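Local structure of endolysin (5A6S) at residues D35-G47 with Q51-S63. The protein probably binds the clostridial cell wall through this truncated domain, directing the phage lysin to the peptidoglycan it degrades. The protein carries 1 engineered substitution. Residues are numbered along the deposited sequence; the frame is centred on the assembly and turned at random.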
# COMPACT_ATOMS: atom_id res chain seq x y z
N ASP B 35 10.01 -1.00 -21.67
CA ASP B 35 9.68 -1.94 -22.75
C ASP B 35 8.93 -3.15 -22.24
O ASP B 35 9.49 -4.06 -21.65
CB ASP B 35 10.99 -2.35 -23.50
CG ASP B 35 10.78 -3.46 -24.51
OD1 ASP B 35 9.62 -3.75 -24.86
OD2 ASP B 35 11.81 -4.10 -24.91
N TYR B 36 7.64 -3.15 -22.49
CA TYR B 36 6.74 -4.20 -22.09
C TYR B 36 6.61 -5.39 -23.08
O TYR B 36 5.86 -6.34 -22.80
CB TYR B 36 5.37 -3.58 -21.86
CG TYR B 36 5.20 -2.60 -20.69
CD1 TYR B 36 5.44 -1.22 -20.84
CD2 TYR B 36 4.77 -3.04 -19.43
CE1 TYR B 36 5.25 -0.34 -19.81
CE2 TYR B 36 4.58 -2.14 -18.38
CZ TYR B 36 4.82 -0.82 -18.56
OH TYR B 36 4.62 0.06 -17.55
N SER B 37 7.32 -5.36 -24.23
CA SER B 37 7.08 -6.33 -25.33
C SER B 37 7.40 -7.80 -24.97
O SER B 37 6.90 -8.70 -25.59
CB SER B 37 7.93 -5.97 -26.57
OG SER B 37 9.32 -5.94 -26.21
N ASN B 38 8.25 -8.00 -24.00
CA ASN B 38 8.69 -9.32 -23.58
C ASN B 38 8.06 -9.71 -22.22
O ASN B 38 8.68 -10.45 -21.43
CB ASN B 38 10.22 -9.30 -23.46
CG ASN B 38 10.74 -7.97 -22.88
OD1 ASN B 38 9.93 -7.18 -22.34
ND2 ASN B 38 12.04 -7.69 -23.06
N VAL B 39 6.84 -9.22 -21.96
CA VAL B 39 6.14 -9.62 -20.74
C VAL B 39 4.95 -10.40 -21.14
O VAL B 39 4.15 -9.94 -21.91
CB VAL B 39 5.74 -8.40 -19.83
CG1 VAL B 39 4.88 -8.85 -18.66
CG2 VAL B 39 6.99 -7.73 -19.35
N LYS B 40 4.79 -11.57 -20.57
CA LYS B 40 3.69 -12.43 -20.98
C LYS B 40 2.33 -11.88 -20.51
O LYS B 40 1.40 -11.75 -21.31
CB LYS B 40 3.91 -13.83 -20.43
CG LYS B 40 3.09 -14.91 -21.10
CD LYS B 40 3.82 -15.49 -22.32
CE LYS B 40 3.25 -16.85 -22.75
NZ LYS B 40 1.75 -16.90 -22.80
N ASN B 41 2.24 -11.53 -19.23
CA ASN B 41 1.02 -10.99 -18.61
C ASN B 41 1.32 -9.64 -17.94
O ASN B 41 2.09 -9.53 -16.96
CB ASN B 41 0.39 -11.96 -17.60
CG ASN B 41 0.21 -13.39 -18.14
OD1 ASN B 41 0.94 -14.30 -17.76
ND2 ASN B 41 -0.78 -13.58 -18.96
N VAL B 42 0.75 -8.59 -18.51
CA VAL B 42 0.86 -7.23 -17.99
C VAL B 42 -0.49 -6.84 -17.35
O VAL B 42 -1.51 -6.69 -18.02
CB VAL B 42 1.16 -6.25 -19.11
CG1 VAL B 42 1.13 -4.82 -18.57
CG2 VAL B 42 2.54 -6.59 -19.66
N TYR B 43 -0.49 -6.80 -16.03
CA TYR B 43 -1.63 -6.43 -15.26
C TYR B 43 -1.49 -4.95 -14.95
O TYR B 43 -0.38 -4.44 -14.70
CB TYR B 43 -1.64 -7.20 -13.96
CG TYR B 43 -1.98 -8.62 -14.06
CD1 TYR B 43 -1.01 -9.56 -14.35
CD2 TYR B 43 -3.28 -9.06 -13.87
CE1 TYR B 43 -1.32 -10.90 -14.38
CE2 TYR B 43 -3.59 -10.40 -13.91
CZ TYR B 43 -2.58 -11.30 -14.16
OH TYR B 43 -2.86 -12.60 -14.23
N ALA B 44 -2.61 -4.25 -15.04
CA ALA B 44 -2.70 -2.87 -14.56
C ALA B 44 -3.71 -2.83 -13.46
O ALA B 44 -4.76 -3.46 -13.57
CB ALA B 44 -3.18 -1.94 -15.66
N VAL B 45 -3.45 -1.97 -12.45
CA VAL B 45 -4.32 -1.83 -11.33
C VAL B 45 -4.79 -0.35 -11.18
O VAL B 45 -3.97 0.55 -10.97
CB VAL B 45 -3.70 -2.36 -10.01
CG1 VAL B 45 -4.61 -2.02 -8.83
CG2 VAL B 45 -3.54 -3.88 -10.06
N GLY B 46 -6.11 -0.16 -11.25
CA GLY B 46 -6.68 1.14 -11.12
C GLY B 46 -6.78 1.88 -12.44
O GLY B 46 -5.98 1.67 -13.33
N GLY B 47 -7.75 2.79 -12.53
CA GLY B 47 -7.82 3.77 -13.62
C GLY B 47 -8.40 3.18 -14.87
O GLY B 47 -9.29 2.33 -14.79
N GLN B 51 -4.64 4.70 -20.04
CA GLN B 51 -3.50 5.28 -19.36
C GLN B 51 -2.28 4.39 -19.45
O GLN B 51 -1.22 4.81 -19.02
CB GLN B 51 -3.77 5.45 -17.86
CG GLN B 51 -5.02 6.20 -17.50
CD GLN B 51 -5.18 6.21 -15.97
OE1 GLN B 51 -5.91 5.41 -15.42
NE2 GLN B 51 -4.40 7.02 -15.31
N TYR B 52 -2.45 3.16 -19.95
CA TYR B 52 -1.43 2.11 -19.86
C TYR B 52 -0.88 1.69 -21.19
O TYR B 52 -1.48 1.94 -22.20
CB TYR B 52 -2.03 0.90 -19.18
CG TYR B 52 -2.40 1.18 -17.75
CD1 TYR B 52 -1.41 1.32 -16.77
CD2 TYR B 52 -3.73 1.30 -17.37
CE1 TYR B 52 -1.77 1.58 -15.46
CE2 TYR B 52 -4.07 1.58 -16.06
CZ TYR B 52 -3.09 1.70 -15.11
OH TYR B 52 -3.42 1.90 -13.78
N THR B 53 0.30 1.09 -21.17
CA THR B 53 0.89 0.42 -22.32
C THR B 53 -0.11 -0.38 -23.18
O THR B 53 -1.06 -1.05 -22.68
CB THR B 53 2.12 -0.45 -21.91
OG1 THR B 53 2.65 -1.11 -23.09
CG2 THR B 53 1.71 -1.59 -20.91
N SER B 54 0.08 -0.33 -24.53
CA SER B 54 -0.76 -1.13 -25.43
C SER B 54 -0.60 -2.60 -25.18
O SER B 54 -1.46 -3.39 -25.55
CB SER B 54 -0.47 -0.89 -26.93
OG SER B 54 0.86 -1.24 -27.26
N TYR B 55 0.52 -2.97 -24.55
CA TYR B 55 0.80 -4.38 -24.14
C TYR B 55 -0.05 -4.92 -22.94
O TYR B 55 0.13 -6.08 -22.54
CB TYR B 55 2.30 -4.54 -23.83
CG TYR B 55 3.17 -4.52 -25.07
CD1 TYR B 55 3.08 -5.55 -26.01
CD2 TYR B 55 4.07 -3.47 -25.32
CE1 TYR B 55 3.84 -5.53 -27.19
CE2 TYR B 55 4.86 -3.46 -26.47
CZ TYR B 55 4.74 -4.49 -27.39
OH TYR B 55 5.51 -4.45 -28.53
N LEU B 56 -0.98 -4.12 -22.43
CA LEU B 56 -1.81 -4.50 -21.29
C LEU B 56 -2.57 -5.76 -21.56
O LEU B 56 -3.16 -5.89 -22.59
CB LEU B 56 -2.73 -3.32 -20.93
CG LEU B 56 -3.81 -3.44 -19.85
CD1 LEU B 56 -3.15 -3.74 -18.53
CD2 LEU B 56 -4.61 -2.17 -19.69
N THR B 57 -2.54 -6.73 -20.63
CA THR B 57 -3.24 -8.00 -20.73
C THR B 57 -4.55 -7.94 -19.93
O THR B 57 -5.60 -8.46 -20.35
CB THR B 57 -2.41 -9.16 -20.01
OG1 THR B 57 -1.05 -9.12 -20.36
CG2 THR B 57 -2.89 -10.46 -20.28
N THR B 58 -4.49 -7.40 -18.70
CA THR B 58 -5.65 -7.40 -17.82
C THR B 58 -5.64 -6.11 -16.98
O THR B 58 -4.64 -5.78 -16.35
CB THR B 58 -5.55 -8.59 -16.83
OG1 THR B 58 -5.70 -9.85 -17.49
CG2 THR B 58 -6.65 -8.53 -15.79
N LEU B 59 -6.78 -5.42 -16.90
CA LEU B 59 -6.93 -4.22 -16.09
C LEU B 59 -7.84 -4.59 -14.97
O LEU B 59 -8.92 -5.11 -15.22
CB LEU B 59 -7.56 -3.09 -16.90
CG LEU B 59 -8.14 -1.91 -16.11
CD1 LEU B 59 -6.96 -1.10 -15.64
CD2 LEU B 59 -9.09 -1.04 -16.98
N ILE B 60 -7.42 -4.34 -13.74
CA ILE B 60 -8.28 -4.59 -12.57
C ILE B 60 -8.49 -3.23 -11.91
O ILE B 60 -7.52 -2.60 -11.43
CB ILE B 60 -7.60 -5.50 -11.53
CG1 ILE B 60 -7.24 -6.83 -12.16
CG2 ILE B 60 -8.58 -5.75 -10.39
CD1 ILE B 60 -6.43 -7.76 -11.28
N ALA B 61 -9.72 -2.83 -11.85
CA ALA B 61 -10.06 -1.43 -11.53
C ALA B 61 -11.52 -1.29 -11.14
O ALA B 61 -12.39 -1.95 -11.69
CB ALA B 61 -9.69 -0.51 -12.67
N GLY B 62 -11.77 -0.46 -10.12
CA GLY B 62 -13.12 -0.08 -9.76
C GLY B 62 -13.23 1.45 -9.82
O GLY B 62 -12.26 2.17 -10.07
N SER B 63 -14.39 1.94 -9.41
CA SER B 63 -14.64 3.38 -9.51
C SER B 63 -14.11 4.17 -8.32
O SER B 63 -14.04 5.41 -8.41
CB SER B 63 -16.13 3.64 -9.71
OG SER B 63 -16.76 3.37 -8.52
O HOH W 1 1.77 0.95 -18.80
O HOH W 2 -9.80 3.19 -10.64
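A44 and V45 pair in parallel with L59 and I60, and the backbone carries most of the polar contact. A44 N bonds to T58 O, I60 N to A44 O at 2.8 Å, and G46 N to I60 O. V42 O takes two donors, T57 N at 2.8 Å and T58 N at 3.1 Å. The T57 hydroxyl extends the pairing: its OG1, anti to the carbonyl carbon (chi1 -46°), accepts from V42 N at 2.6 Å. Beyond the strand end, Y52 OH donates to G46 O at 2.6 Å from above the carbonyl plane. Water 2 joins G47 N to G62 O.

Three tyrosine faces receive CH-pi contacts. A44 CB sits over the centre of the Y52 ring, 3.5 Å from its centroid. T53 CG2 lies likewise over the Y36 ring. S37 CA meets the Y55 ring nearer its rim. An ST turn, Y55 N to T53 OG1, shapes the loop that carries T53 and Y55.

Apolar packing divides between the sheet faces. L56 CD1 presses on A44 CB at 3.4 Å, a tight fit, and L59 CD1 flanks the same methyl. On the face of Y43, V45 and I60, helices 11-23 and 65-77 cover the side chains, and Y43 OH bonds to Y75. The strands are neighbours in a four-stranded parallel sheet of order 2-1-3-4, part of an alpha/beta fold with 58-60 the outermost strand within this chain.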